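Local coordinates for protein CalS11 (Micromonospora echinospora, PDB 3TOS) that probably transfers a methyl group from S-adenosylmethionine to an oxygen atom during calicheamicin biosynthesis, and binds the product S-adenosyl-L-homocysteine, at residues T37-L40 / V41-L44; V93-P96 / Y97-L100; L48-H51 / Q52-L56. One frame throughout, in Å; residues are numbered along the deposited sequence.

Along the chain, contact 1 (37-44) comes first, then contact 3 (48-56), then contact 2 (93-100). Contact 1 lies in the connection between helix 17-31 and helix 50-65, contact 3 opens helix 50-65, and contact 2 closes helix 82-94 ahead of strand 103-107. The centres of contacts 1 and 3 are about 18 Å apart; contact 2 is about 25 Å, centre to centre, from each. All three touch the second subunit. Asn42 of contact 1 hydrogen-bonds to Arg49, and weakly to Gln52, of the second subunit's copy of contact 3, while Tyr97 of contact 2 and Arg50 of contact 3 pair between other subunits. Much of what these turns and helix ends shape is therefore assembly interface.

Contact 1. Residues T37-L40 / V41-L44; sequences TEEL and VNNL
Glu39 gives two acceptors, a side-chain oxygen and its backbone carbonyl, to Asn42 and Asn43. Among the side-chain bonds, Asn42 ND2 reaches Glu39 OE1 at 2.9 Å, the N-H almost straight (177°). OE1 lies in the amide plane of Asn42 but is itself met from above the carboxylate, the two planes being 54° apart. The Glu39 chain bends at chi2 (-70°), which folds the carboxylate back over the backbone. Asn43 ND2 donates to Glu39 O at 2.9 Å. Asparagine suits both places: its short side chain carries an amide N-H back to Glu39, three or four positions earlier.

The backbone makes two overlapping turns, each closed by an N-H to the carbonyl three residues back: Asn42 N to Glu39 O at 3.0 Å and Asn43 N to Leu40 O at 3.1 Å. Glu39 O is thus gripped twice, Asn42 N and Asn43 ND2 coming from opposite faces of its carbonyl plane.

One water bridges Asn43 ND2 and Glu39 OE1; another, Thr37 O and Val41 N.

Asn42 OD1 takes a hydrogen bond from Arg49 of the second subunit; Val41 packs on Thr27 and Leu44 on Phe47 of that same subunit. The Asn43 side chain lies about 5 Å from a bound S-adenosyl-L-homocysteine. The turns belong to the connection from helix 17-31 to helix 50-65, far from the chain's centre.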
loop_
_atom_site.group_PDB
_atom_site.type_symbol
_atom_site.label_atom_id
_atom_site.label_comp_id
_atom_site.label_asym_id
_atom_site.label_seq_id
_atom_site.Cartn_x
_atom_site.Cartn_y
_atom_site.Cartn_z
ATOM N N THR B 37 4.329 -44.723 -24.147
ATOM C CA THR B 37 4.956 -44.888 -22.850
ATOM C C THR B 37 5.827 -43.705 -22.416
ATOM O O THR B 37 5.747 -43.230 -21.260
ATOM C CB THR B 37 5.734 -46.215 -22.765
ATOM O OG1 THR B 37 4.794 -47.242 -23.108
ATOM C CG2 THR B 37 6.299 -46.452 -21.284
ATOM N N GLU B 38 6.671 -43.256 -23.352
ATOM C CA GLU B 38 7.692 -42.242 -23.038
ATOM C C GLU B 38 7.078 -40.845 -22.879
ATOM O O GLU B 38 7.790 -39.908 -22.466
ATOM C CB GLU B 38 8.807 -42.246 -24.098
ATOM C CG GLU B 38 8.391 -41.595 -25.372
ATOM C CD GLU B 38 7.615 -42.541 -26.299
ATOM O OE1 GLU B 38 7.401 -43.759 -25.981
ATOM O OE2 GLU B 38 7.205 -42.035 -27.370
ATOM N N GLU B 39 5.778 -40.703 -23.174
ATOM C CA GLU B 39 5.109 -39.378 -23.067
ATOM C C GLU B 39 4.218 -39.304 -21.826
ATOM O O GLU B 39 3.677 -38.278 -21.540
ATOM C CB GLU B 39 4.236 -38.975 -24.298
ATOM C CG GLU B 39 5.082 -38.741 -25.568
ATOM C CD GLU B 39 5.917 -37.510 -25.496
ATOM O OE1 GLU B 39 5.639 -36.620 -24.670
ATOM O OE2 GLU B 39 6.843 -37.384 -26.325
ATOM N N LEU B 40 4.084 -40.400 -21.095
ATOM C CA LEU B 40 3.189 -40.395 -19.950
ATOM C C LEU B 40 3.641 -39.353 -18.940
ATOM O O LEU B 40 2.825 -38.608 -18.392
ATOM C CB LEU B 40 3.156 -41.770 -19.290
ATOM C CG LEU B 40 2.300 -42.837 -19.969
ATOM C CD1 LEU B 40 2.527 -44.182 -19.299
ATOM C CD2 LEU B 40 0.829 -42.445 -19.899
ATOM N N VAL B 41 4.946 -39.282 -18.714
ATOM C CA VAL B 41 5.475 -38.306 -17.750
ATOM C C VAL B 41 5.436 -36.859 -18.220
ATOM O O VAL B 41 5.797 -35.950 -17.463
ATOM C CB VAL B 41 6.917 -38.676 -17.231
ATOM C CG1 VAL B 41 6.896 -40.058 -16.442
ATOM C CG2 VAL B 41 7.990 -38.644 -18.335
ATOM N N ASN B 42 4.916 -36.615 -19.417
ATOM C CA ASN B 42 4.751 -35.276 -19.979
ATOM C C ASN B 42 3.272 -34.883 -20.027
ATOM O O ASN B 42 2.915 -33.809 -20.535
ATOM C CB ASN B 42 5.362 -35.182 -21.431
ATOM C CG ASN B 42 6.841 -35.354 -21.432
ATOM O OD1 ASN B 42 7.509 -35.018 -20.454
ATOM N ND2 ASN B 42 7.384 -35.866 -22.522
ATOM N N ASN B 43 2.441 -35.763 -19.451
ATOM C CA ASN B 43 0.983 -35.545 -19.467
ATOM C C ASN B 43 0.298 -35.989 -18.183
ATOM O O ASN B 43 -0.893 -36.277 -18.184
ATOM C CB ASN B 43 0.394 -36.315 -20.670
ATOM C CG ASN B 43 0.815 -35.683 -21.962
ATOM O OD1 ASN B 43 0.284 -34.651 -22.336
ATOM N ND2 ASN B 43 1.817 -36.279 -22.632
ATOM N N LEU B 44 1.046 -36.020 -17.072
ATOM C CA LEU B 44 0.451 -36.473 -15.810
ATOM C C LEU B 44 -0.739 -35.649 -15.305
ATOM O O LEU B 44 -1.578 -36.212 -14.640
ATOM C CB LEU B 44 1.514 -36.575 -14.682
ATOM C CG LEU B 44 2.703 -37.495 -15.044
ATOM C CD1 LEU B 44 3.847 -37.261 -14.018
ATOM C CD2 LEU B 44 2.277 -38.979 -15.008
HETATM O O HOH W 1 6.597 -41.548 -19.430
HETATM O O HOH W 2 3.298 -34.838 -24.780
#

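Contact 2. Residues V93-P96 / Y97-L100; sequences VYEP and YNPL
Pro96 CG lies over one face of the Tyr97 ring, 4.2 Å above its plane and displaced toward the rim, with CD2 the nearest ring atom. The same ring meets Phe152 edge-to-face and makes a cation-pi contact with Arg50 of the third subunit, while its hydroxyl bonds to Gly92 O of the fourth. The chain here makes a type I beta turn from Glu95 to Asn98, leading out of helix 82-94 toward strand 103-107 of the Rossmann-like methyltransferase domain. Proline suits the second position of this turn, since its ring already restrains phi near the value needed. The turn is closed by Asn98 N donating to Glu95 O at 3.2 Å.

The Glu95 and Asn98 side chains run side by side, and ND2 of Asn98 gives a nearly straight bond (170°) to Glu95 OE2 at 3.1 Å, meeting the carboxylate from above its plane, which stands 88° from the amide. The other oxygen of this buried carboxylate, Glu95 OE1, is held by Tyr63 and by a salt bridge to Arg101. With CG trans to the backbone N (chi1 -178°), Asn98 also forms an Asx turn: its OD1 accepts from Leu100 N at 2.9 Å.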
loop_
_atom_site.group_PDB
_atom_site.type_symbol
_atom_site.label_atom_id
_atom_site.label_comp_id
_atom_site.label_asym_id
_atom_site.label_seq_id
_atom_site.Cartn_x
_atom_site.Cartn_y
_atom_site.Cartn_z
ATOM N N VAL B 93 12.255 -25.958 -9.345
ATOM C CA VAL B 93 11.664 -24.725 -9.828
ATOM C C VAL B 93 12.215 -23.456 -9.166
ATOM O O VAL B 93 12.563 -22.476 -9.872
ATOM C CB VAL B 93 10.123 -24.730 -9.612
ATOM C CG1 VAL B 93 9.520 -23.462 -10.061
ATOM C CG2 VAL B 93 9.502 -25.963 -10.378
ATOM N N TYR B 94 12.326 -23.471 -7.835
ATOM C CA TYR B 94 12.597 -22.193 -7.127
ATOM C C TYR B 94 14.051 -22.005 -6.701
ATOM O O TYR B 94 14.500 -20.887 -6.488
ATOM C CB TYR B 94 11.755 -22.128 -5.850
ATOM C CG TYR B 94 10.274 -22.060 -6.104
ATOM C CD1 TYR B 94 9.733 -21.052 -6.918
ATOM C CD2 TYR B 94 9.421 -23.015 -5.561
ATOM C CE1 TYR B 94 8.346 -20.966 -7.143
ATOM C CE2 TYR B 94 8.019 -22.966 -5.814
ATOM C CZ TYR B 94 7.512 -21.932 -6.613
ATOM O OH TYR B 94 6.193 -21.823 -6.879
ATOM N N GLU B 95 14.796 -23.113 -6.545
ATOM C CA GLU B 95 16.135 -23.060 -5.878
ATOM C C GLU B 95 17.256 -23.869 -6.540
ATOM O O GLU B 95 17.911 -24.702 -5.902
ATOM C CB GLU B 95 15.994 -23.450 -4.433
ATOM C CG GLU B 95 15.132 -22.499 -3.637
ATOM C CD GLU B 95 15.258 -22.801 -2.175
ATOM O OE1 GLU B 95 14.811 -23.891 -1.715
ATOM O OE2 GLU B 95 15.784 -21.913 -1.452
ATOM N N PRO B 96 17.472 -23.640 -7.846
ATOM C CA PRO B 96 18.577 -24.330 -8.525
ATOM C C PRO B 96 19.895 -24.162 -7.803
ATOM O O PRO B 96 20.754 -25.057 -7.839
ATOM C CB PRO B 96 18.605 -23.666 -9.912
ATOM C CG PRO B 96 17.872 -22.384 -9.754
ATOM C CD PRO B 96 16.823 -22.639 -8.720
ATOM N N TYR B 97 20.105 -22.988 -7.186
ATOM C CA TYR B 97 21.432 -22.707 -6.645
ATOM C C TYR B 97 21.543 -22.928 -5.137
ATOM O O TYR B 97 22.501 -22.466 -4.512
ATOM C CB TYR B 97 21.835 -21.285 -7.008
ATOM C CG TYR B 97 21.839 -21.014 -8.495
ATOM C CD1 TYR B 97 22.542 -21.858 -9.385
ATOM C CD2 TYR B 97 21.149 -19.917 -9.022
ATOM C CE1 TYR B 97 22.566 -21.589 -10.732
ATOM C CE2 TYR B 97 21.184 -19.628 -10.397
ATOM C CZ TYR B 97 21.904 -20.469 -11.238
ATOM O OH TYR B 97 21.980 -20.181 -12.588
ATOM N N ASN B 98 20.565 -23.618 -4.537
ATOM C CA ASN B 98 20.606 -23.858 -3.084
ATOM C C ASN B 98 20.830 -25.341 -2.733
ATOM O O ASN B 98 19.857 -26.102 -2.599
ATOM C CB ASN B 98 19.329 -23.280 -2.384
ATOM C CG ASN B 98 19.373 -23.477 -0.920
ATOM O OD1 ASN B 98 20.363 -24.014 -0.393
ATOM N ND2 ASN B 98 18.385 -22.965 -0.208
ATOM N N PRO B 99 22.120 -25.754 -2.594
ATOM C CA PRO B 99 22.452 -27.138 -2.293
ATOM C C PRO B 99 22.248 -27.432 -0.804
ATOM O O PRO B 99 22.351 -28.571 -0.384
ATOM C CB PRO B 99 23.914 -27.243 -2.753
ATOM C CG PRO B 99 24.492 -25.841 -2.408
ATOM C CD PRO B 99 23.327 -24.909 -2.811
ATOM N N LEU B 100 21.924 -26.414 -0.018
ATOM C CA LEU B 100 21.682 -26.645 1.425
ATOM C C LEU B 100 20.232 -26.953 1.774
ATOM O O LEU B 100 19.957 -27.326 2.924
ATOM C CB LEU B 100 22.158 -25.454 2.268
ATOM C CG LEU B 100 23.660 -25.219 2.086
ATOM C CD1 LEU B 100 24.096 -24.087 3.070
ATOM C CD2 LEU B 100 24.557 -26.468 2.317
#

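Contact 3. Residues L48-H51 / Q52-L56; sequences LRRH and QMTDL. With EDO (1,2-ethanediol), chain R.
The first turn of helix 50-65 is set by Met53 N donating to Arg49 O at 2.8 Å and Thr54 N to Arg50 O at 2.9 Å, with Arg49 at the N-cap position. Leu48 reaches forward over this turn, crossing the Gln52 and Met53 side chains at about a right angle: CD1 rests on Gln52 CB at 3.6 Å, while CD2 meets CE of Met53, deposited as selenomethionine, at 3.8 Å and more loosely Leu56 CD1. This pairing of the residue before the N-cap with the fourth helical residue is a hydrophobic staple, which suits two flexible apolar chains. Cut back to an alanine, Leu48 would lose both methyls, which would probably leave Met53 CE and Leu56 CD1 without this partner and open a gap beside Gln52 CB. Gln52 CG lies over one face of the Arg49 guanidinium, whose NE forms a salt bridge to Glu19; Gln52 OE1 is hydrogen-bonded to Arg82, an S-adenosyl-L-homocysteine binding residue.

Elsewhere on the helix, Thr54 OG1, placed beside its backbone N (chi1 -62°), donates to Arg50 O at 2.8 Å, a second donor from above the carbonyl plane. A water links this hydroxyl to Arg50 NH1.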
loop_
_atom_site.group_PDB
_atom_site.type_symbol
_atom_site.label_atom_id
_atom_site.label_comp_id
_atom_site.label_asym_id
_atom_site.label_seq_id
_atom_site.Cartn_x
_atom_site.Cartn_y
_atom_site.Cartn_z
ATOM N N LEU B 48 -4.445 -36.182 -12.651
ATOM C CA LEU B 48 -4.260 -35.496 -11.370
ATOM C C LEU B 48 -5.575 -34.760 -11.032
ATOM O O LEU B 48 -5.826 -33.662 -11.552
ATOM C CB LEU B 48 -3.047 -34.521 -11.470
ATOM C CG LEU B 48 -2.719 -33.719 -10.165
ATOM C CD1 LEU B 48 -2.130 -34.612 -9.133
ATOM C CD2 LEU B 48 -1.749 -32.543 -10.563
ATOM N N ARG B 49 -6.417 -35.375 -10.187
ATOM C CA ARG B 49 -7.765 -34.858 -9.943
ATOM C C ARG B 49 -7.704 -33.705 -8.940
ATOM O O ARG B 49 -6.696 -33.534 -8.234
ATOM C CB ARG B 49 -8.666 -35.984 -9.396
ATOM C CG ARG B 49 -8.275 -36.477 -8.036
ATOM C CD ARG B 49 -9.107 -37.684 -7.676
ATOM N NE ARG B 49 -8.855 -38.151 -6.319
ATOM C CZ ARG B 49 -7.815 -38.893 -5.934
ATOM N NH1 ARG B 49 -6.830 -39.220 -6.798
ATOM N NH2 ARG B 49 -7.757 -39.265 -4.642
ATOM N N ARG B 50 -8.803 -32.972 -8.856
ATOM C CA ARG B 50 -8.922 -31.774 -8.014
ATOM C C ARG B 50 -8.314 -32.016 -6.640
ATOM O O ARG B 50 -7.528 -31.208 -6.172
ATOM C CB ARG B 50 -10.425 -31.447 -7.805
ATOM C CG ARG B 50 -10.643 -30.181 -6.939
ATOM C CD ARG B 50 -12.081 -30.083 -6.381
ATOM N NE ARG B 50 -12.535 -31.308 -5.700
ATOM C CZ ARG B 50 -12.213 -31.629 -4.446
ATOM N NH1 ARG B 50 -11.452 -30.799 -3.711
ATOM N NH2 ARG B 50 -12.667 -32.776 -3.930
ATOM N N HIS B 51 -8.714 -33.085 -5.946
ATOM C CA HIS B 51 -8.292 -33.274 -4.562
ATOM C C HIS B 51 -6.747 -33.334 -4.465
ATOM O O HIS B 51 -6.126 -32.750 -3.535
ATOM C CB HIS B 51 -8.868 -34.587 -3.983
ATOM C CG HIS B 51 -8.407 -34.853 -2.590
ATOM N ND1 HIS B 51 -8.895 -34.133 -1.514
ATOM C CD2 HIS B 51 -7.457 -35.695 -2.097
ATOM C CE1 HIS B 51 -8.317 -34.566 -0.411
ATOM N NE2 HIS B 51 -7.421 -35.491 -0.737
ATOM N N GLN B 52 -6.117 -34.045 -5.420
ATOM C CA GLN B 52 -4.636 -34.154 -5.429
ATOM C C GLN B 52 -3.967 -32.886 -5.940
ATOM O O GLN B 52 -2.904 -32.493 -5.453
ATOM C CB GLN B 52 -4.178 -35.417 -6.229
ATOM C CG GLN B 52 -4.659 -36.748 -5.569
ATOM C CD GLN B 52 -4.050 -36.979 -4.191
ATOM O OE1 GLN B 52 -3.107 -36.289 -3.779
ATOM N NE2 GLN B 52 -4.596 -37.901 -3.463
HETATM N N MSE B 53 -4.545 -32.250 -6.936
HETATM C CA MSE B 53 -4.064 -30.943 -7.394
HETATM C C MSE B 53 -4.023 -29.945 -6.229
HETATM O O MSE B 53 -3.098 -29.160 -6.086
HETATM C CB MSE B 53 -4.938 -30.399 -8.551
HETATM C CG MSE B 53 -4.612 -28.909 -8.949
HETATM SE SE MSE B 53 -2.854 -28.749 -9.730
HETATM C CE MSE B 53 -3.365 -29.196 -11.536
ATOM N N THR B 54 -5.069 -29.980 -5.412
ATOM C CA THR B 54 -5.180 -29.055 -4.287
ATOM C C THR B 54 -3.982 -29.285 -3.322
ATOM O O THR B 54 -3.355 -28.338 -2.836
ATOM C CB THR B 54 -6.521 -29.271 -3.513
ATOM O OG1 THR B 54 -7.600 -29.009 -4.407
ATOM C CG2 THR B 54 -6.631 -28.258 -2.385
ATOM N N ASP B 55 -3.665 -30.541 -3.073
ATOM C CA ASP B 55 -2.502 -30.880 -2.226
ATOM C C ASP B 55 -1.212 -30.300 -2.802
ATOM O O ASP B 55 -0.444 -29.697 -2.070
ATOM C CB ASP B 55 -2.400 -32.410 -2.072
ATOM C CG ASP B 55 -1.181 -32.817 -1.290
ATOM O OD1 ASP B 55 -1.282 -32.727 -0.037
ATOM O OD2 ASP B 55 -0.113 -33.147 -1.870
ATOM N N LEU B 56 -1.044 -30.428 -4.110
ATOM C CA LEU B 56 0.118 -29.910 -4.806
ATOM C C LEU B 56 0.228 -28.387 -4.662
ATOM O O LEU B 56 1.270 -27.881 -4.310
ATOM C CB LEU B 56 0.114 -30.386 -6.276
ATOM C CG LEU B 56 1.327 -29.954 -7.111
ATOM C CD1 LEU B 56 1.410 -30.913 -8.289
ATOM C CD2 LEU B 56 1.234 -28.491 -7.587
HETATM C C1 EDO R . -2.594 -30.972 2.177
HETATM O O1 EDO R . -3.193 -31.592 1.064
HETATM C C2 EDO R . -3.501 -31.345 3.370
HETATM O O2 EDO R . -3.749 -32.764 3.458
HETATM O O HOH W 3 -10.146 -28.182 -3.850
#